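Local coordinates for probable Brix domain-containing ribosomal biogenesis protein (PDB 1W94) that probably takes part in ribosome biogenesis as an archaeal Imp4-like, RNA-binding protein, at residues W121-D126 with W131-M136. Sequence-based numbering, arbitrary orientation.
Sequences WSIRTD and WVMELM
Arg124 reaches diagonally across to Glu134, its NH1 lying 2.6 Å from Glu134 OE1 in a salt bridge; a long, charged side chain can span to a residue two positions beyond its own pair partner, Val132. The carboxylate oxygen sits close to the guanidinium plane but is met on its anti side, the two planes being 25° apart. Val132, a compact branched residue suited to a strand, backs the guanidinium with CG1 over its face, 3.9 Å from Arg124 NH1. The arginine chain bends at chi2 (-109°) to run alongside it. With an alanine here instead of Glu134, the Arg124 guanidinium would probably lose its charged mate and be freer to turn over Val132. The strands form an antiparallel beta hairpin of the Brix domain, in which Ser122 and Glu134 exchange two backbone hydrogen bonds, as do Arg124 and Val132. The opposite face of the sheet, carrying Trp121, Ile123, Met133 and Leu135, is apolar. The broad indole of Trp121 offers one side to Leu135, whose CB makes a CH-pi contact 4.2 Å from the centroid of the six-membered ring, and the other to Met133 CE. Met133, a selenomethionine, gets there by folding its flexible end at chi3 (69°), while its CG packs 3.9 Å from Ile123 CG1. Ile123 CG2 also meets Trp131 CE3 at 3.6 Å. Further out, helix 102-108 packs on Ile123, Trp131 and Met133.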
ATOM      1  N   TRP A 121      -4.156  -6.891  -7.909  1.00 27.10           N
ATOM      2  CA  TRP A 121      -5.094  -6.617  -6.842  1.00 27.13           C
ATOM      3  C   TRP A 121      -6.541  -6.830  -7.269  1.00 27.88           C
ATOM      4  O   TRP A 121      -6.941  -6.607  -8.432  1.00 27.54           O
ATOM      5  CB  TRP A 121      -4.920  -5.198  -6.284  1.00 26.66           C
ATOM      6  CG  TRP A 121      -3.590  -4.948  -5.658  1.00 27.45           C
ATOM      7  CD1 TRP A 121      -2.482  -4.477  -6.279  1.00 26.38           C
ATOM      8  CD2 TRP A 121      -3.222  -5.168  -4.284  1.00 26.70           C
ATOM      9  NE1 TRP A 121      -1.444  -4.369  -5.376  1.00 27.68           N
ATOM     10  CE2 TRP A 121      -1.875  -4.793  -4.150  1.00 27.04           C
ATOM     11  CE3 TRP A 121      -3.900  -5.677  -3.154  1.00 26.81           C
ATOM     12  CZ2 TRP A 121      -1.183  -4.884  -2.932  1.00 27.58           C
ATOM     13  CZ3 TRP A 121      -3.206  -5.736  -1.918  1.00 26.38           C
ATOM     14  CH2 TRP A 121      -1.881  -5.372  -1.832  1.00 26.68           C
ATOM     15  N   SER A 122      -7.326  -7.286  -6.304  1.00 27.52           N
ATOM     16  CA  SER A 122      -8.753  -7.387  -6.454  1.00 28.87           C
ATOM     17  C   SER A 122      -9.337  -6.410  -5.431  1.00 28.76           C
ATOM     18  O   SER A 122      -8.944  -6.452  -4.266  1.00 29.14           O
ATOM     19  CB  SER A 122      -9.153  -8.807  -6.105  1.00 28.73           C
ATOM     20  OG  SER A 122     -10.473  -9.068  -6.466  1.00 32.20           O
ATOM     21  N   ILE A 123     -10.237  -5.531  -5.862  1.00 28.34           N
ATOM     22  CA  ILE A 123     -10.960  -4.619  -4.976  1.00 28.34           C
ATOM     23  C   ILE A 123     -12.408  -5.010  -4.887  1.00 29.01           C
ATOM     24  O   ILE A 123     -13.076  -5.201  -5.916  1.00 28.75           O
ATOM     25  CB  ILE A 123     -10.899  -3.181  -5.472  1.00 29.08           C
ATOM     26  CG1 ILE A 123      -9.450  -2.690  -5.430  1.00 28.73           C
ATOM     27  CG2 ILE A 123     -11.822  -2.258  -4.607  1.00 29.60           C
ATOM     28  CD1 ILE A 123      -9.202  -1.394  -6.197  1.00 30.17           C
ATOM     29  N   ARG A 124     -12.915  -5.168  -3.668  1.00 29.15           N
ATOM     30  CA  ARG A 124     -14.326  -5.483  -3.530  1.00 29.76           C
ATOM     31  C   ARG A 124     -14.971  -4.845  -2.308  1.00 28.93           C
ATOM     32  O   ARG A 124     -14.277  -4.381  -1.419  1.00 27.19           O
ATOM     33  CB  ARG A 124     -14.549  -7.000  -3.554  1.00 30.54           C
ATOM     34  CG  ARG A 124     -14.551  -7.667  -2.189  1.00 34.30           C
ATOM     35  CD  ARG A 124     -13.326  -8.497  -1.958  1.00 41.53           C
ATOM     36  NE  ARG A 124     -13.471  -9.407  -0.813  1.00 45.97           N
ATOM     37  CZ  ARG A 124     -12.530 -10.261  -0.415  1.00 46.40           C
ATOM     38  NH1 ARG A 124     -11.372 -10.339  -1.074  1.00 46.48           N
ATOM     39  NH2 ARG A 124     -12.748 -11.038   0.638  1.00 46.36           N
ATOM     40  N   THR A 125     -16.309  -4.844  -2.270  1.00 28.72           N
ATOM     41  CA  THR A 125     -17.036  -4.343  -1.099  1.00 28.74           C
ATOM     42  C   THR A 125     -17.034  -5.407   0.003  1.00 28.80           C
ATOM     43  O   THR A 125     -16.709  -6.579  -0.243  1.00 27.29           O
ATOM     44  CB  THR A 125     -18.488  -3.939  -1.436  1.00 30.10           C
ATOM     45  OG1 THR A 125     -19.207  -5.094  -1.884  1.00 30.13           O
ATOM     46  CG2 THR A 125     -18.520  -2.840  -2.513  1.00 30.51           C
ATOM     47  N   ASP A 126     -17.391  -4.981   1.210  1.00 28.51           N
ATOM     48  CA  ASP A 126     -17.349  -5.831   2.399  1.00 29.58           C
ATOM     49  C   ASP A 126     -18.461  -5.394   3.349  1.00 28.73           C
ATOM     50  O   ASP A 126     -18.913  -4.263   3.277  1.00 27.50           O
ATOM     51  CB  ASP A 126     -15.985  -5.679   3.093  1.00 28.72           C
ATOM     52  CG  ASP A 126     -15.776  -6.706   4.202  1.00 32.17           C
ATOM     53  OD1 ASP A 126     -15.531  -7.907   3.879  1.00 32.54           O
ATOM     54  OD2 ASP A 126     -15.852  -6.315   5.397  1.00 28.71           O
ATOM     55  N   TRP A 131     -13.862  -1.111   1.664  1.00 26.44           N
ATOM     56  CA  TRP A 131     -13.290  -1.912   0.593  1.00 26.47           C
ATOM     57  C   TRP A 131     -12.317  -2.918   1.180  1.00 27.39           C
ATOM     58  O   TRP A 131     -11.667  -2.655   2.212  1.00 27.93           O
ATOM     59  CB  TRP A 131     -12.512  -1.009  -0.390  1.00 26.40           C
ATOM     60  CG  TRP A 131     -13.368   0.086  -0.980  1.00 25.99           C
ATOM     61  CD1 TRP A 131     -13.388   1.403  -0.605  1.00 26.23           C
ATOM     62  CD2 TRP A 131     -14.338  -0.050  -2.027  1.00 26.24           C
ATOM     63  NE1 TRP A 131     -14.318   2.087  -1.356  1.00 28.81           N
ATOM     64  CE2 TRP A 131     -14.910   1.229  -2.239  1.00 26.35           C
ATOM     65  CE3 TRP A 131     -14.767  -1.120  -2.820  1.00 27.69           C
ATOM     66  CZ2 TRP A 131     -15.899   1.464  -3.207  1.00 26.58           C
ATOM     67  CZ3 TRP A 131     -15.742  -0.886  -3.799  1.00 28.73           C
ATOM     68  CH2 TRP A 131     -16.302   0.407  -3.978  1.00 26.37           C
ATOM     69  N   VAL A 132     -12.204  -4.071   0.522  1.00 27.35           N
ATOM     70  CA  VAL A 132     -11.087  -4.988   0.751  1.00 27.65           C
ATOM     71  C   VAL A 132     -10.247  -5.090  -0.542  1.00 28.28           C
ATOM     72  O   VAL A 132     -10.796  -5.389  -1.634  1.00 28.02           O
ATOM     73  CB  VAL A 132     -11.567  -6.388   1.229  1.00 27.95           C
ATOM     74  CG1 VAL A 132     -10.389  -7.381   1.319  1.00 26.95           C
ATOM     75  CG2 VAL A 132     -12.270  -6.275   2.613  1.00 27.64           C
HETATM   76  N   MSE A 133      -8.944  -4.828  -0.405  1.00 27.82           N
HETATM   77  CA  MSE A 133      -7.998  -4.955  -1.489  1.00 30.52           C
HETATM   78  C   MSE A 133      -7.213  -6.204  -1.207  1.00 28.98           C
HETATM   79  O   MSE A 133      -6.473  -6.275  -0.228  1.00 29.88           O
HETATM   80  CB  MSE A 133      -7.025  -3.783  -1.557  1.00 29.17           C
HETATM   81  CG  MSE A 133      -7.657  -2.483  -1.920  1.00 33.83           C
HETATM   82 SE   MSE A 133      -6.286  -1.119  -2.080  1.00 42.16          SE
HETATM   83  CE  MSE A 133      -5.402  -1.728  -3.655  1.00 36.19           C
ATOM     84  N   GLU A 134      -7.386  -7.189  -2.067  1.00 28.22           N
ATOM     85  CA  GLU A 134      -6.765  -8.471  -1.871  1.00 28.67           C
ATOM     86  C   GLU A 134      -5.762  -8.765  -2.983  1.00 27.77           C
ATOM     87  O   GLU A 134      -6.065  -8.637  -4.167  1.00 27.14           O
ATOM     88  CB  GLU A 134      -7.815  -9.553  -1.847  1.00 28.70           C
ATOM     89  CG  GLU A 134      -7.237 -10.936  -1.972  1.00 32.74           C
ATOM     90  CD  GLU A 134      -8.043 -11.929  -1.201  1.00 37.96           C
ATOM     91  OE1 GLU A 134      -9.288 -11.821  -1.249  1.00 40.06           O
ATOM     92  OE2 GLU A 134      -7.429 -12.796  -0.537  1.00 41.79           O
ATOM     93  N   LEU A 135      -4.578  -9.177  -2.571  1.00 26.52           N
ATOM     94  CA  LEU A 135      -3.533  -9.533  -3.503  1.00 27.07           C
ATOM     95  C   LEU A 135      -3.799 -10.930  -4.054  1.00 28.24           C
ATOM     96  O   LEU A 135      -4.050 -11.878  -3.285  1.00 27.95           O
ATOM     97  CB  LEU A 135      -2.157  -9.470  -2.813  1.00 26.43           C
ATOM     98  CG  LEU A 135      -0.924  -9.786  -3.664  1.00 25.72           C
ATOM     99  CD1 LEU A 135      -0.890  -8.825  -4.823  1.00 25.40           C
ATOM    100  CD2 LEU A 135       0.361  -9.686  -2.823  1.00 23.33           C
HETATM  101  N   MSE A 136      -3.773 -11.038  -5.387  1.00 29.15           N
HETATM  102  CA  MSE A 136      -3.820 -12.304  -6.075  1.00 29.20           C
HETATM  103  C   MSE A 136      -2.393 -12.631  -6.475  1.00 28.58           C
HETATM  104  O   MSE A 136      -1.685 -11.783  -7.012  1.00 26.30           O
HETATM  105  CB  MSE A 136      -4.701 -12.214  -7.326  1.00 30.97           C
HETATM  106  CG  MSE A 136      -6.156 -11.784  -7.080  1.00 37.79           C
HETATM  107 SE   MSE A 136      -7.030 -12.821  -5.644  1.00 53.71          SE
HETATM  108  CE  MSE A 136      -7.620 -14.332  -6.598  1.00 48.13           C
TER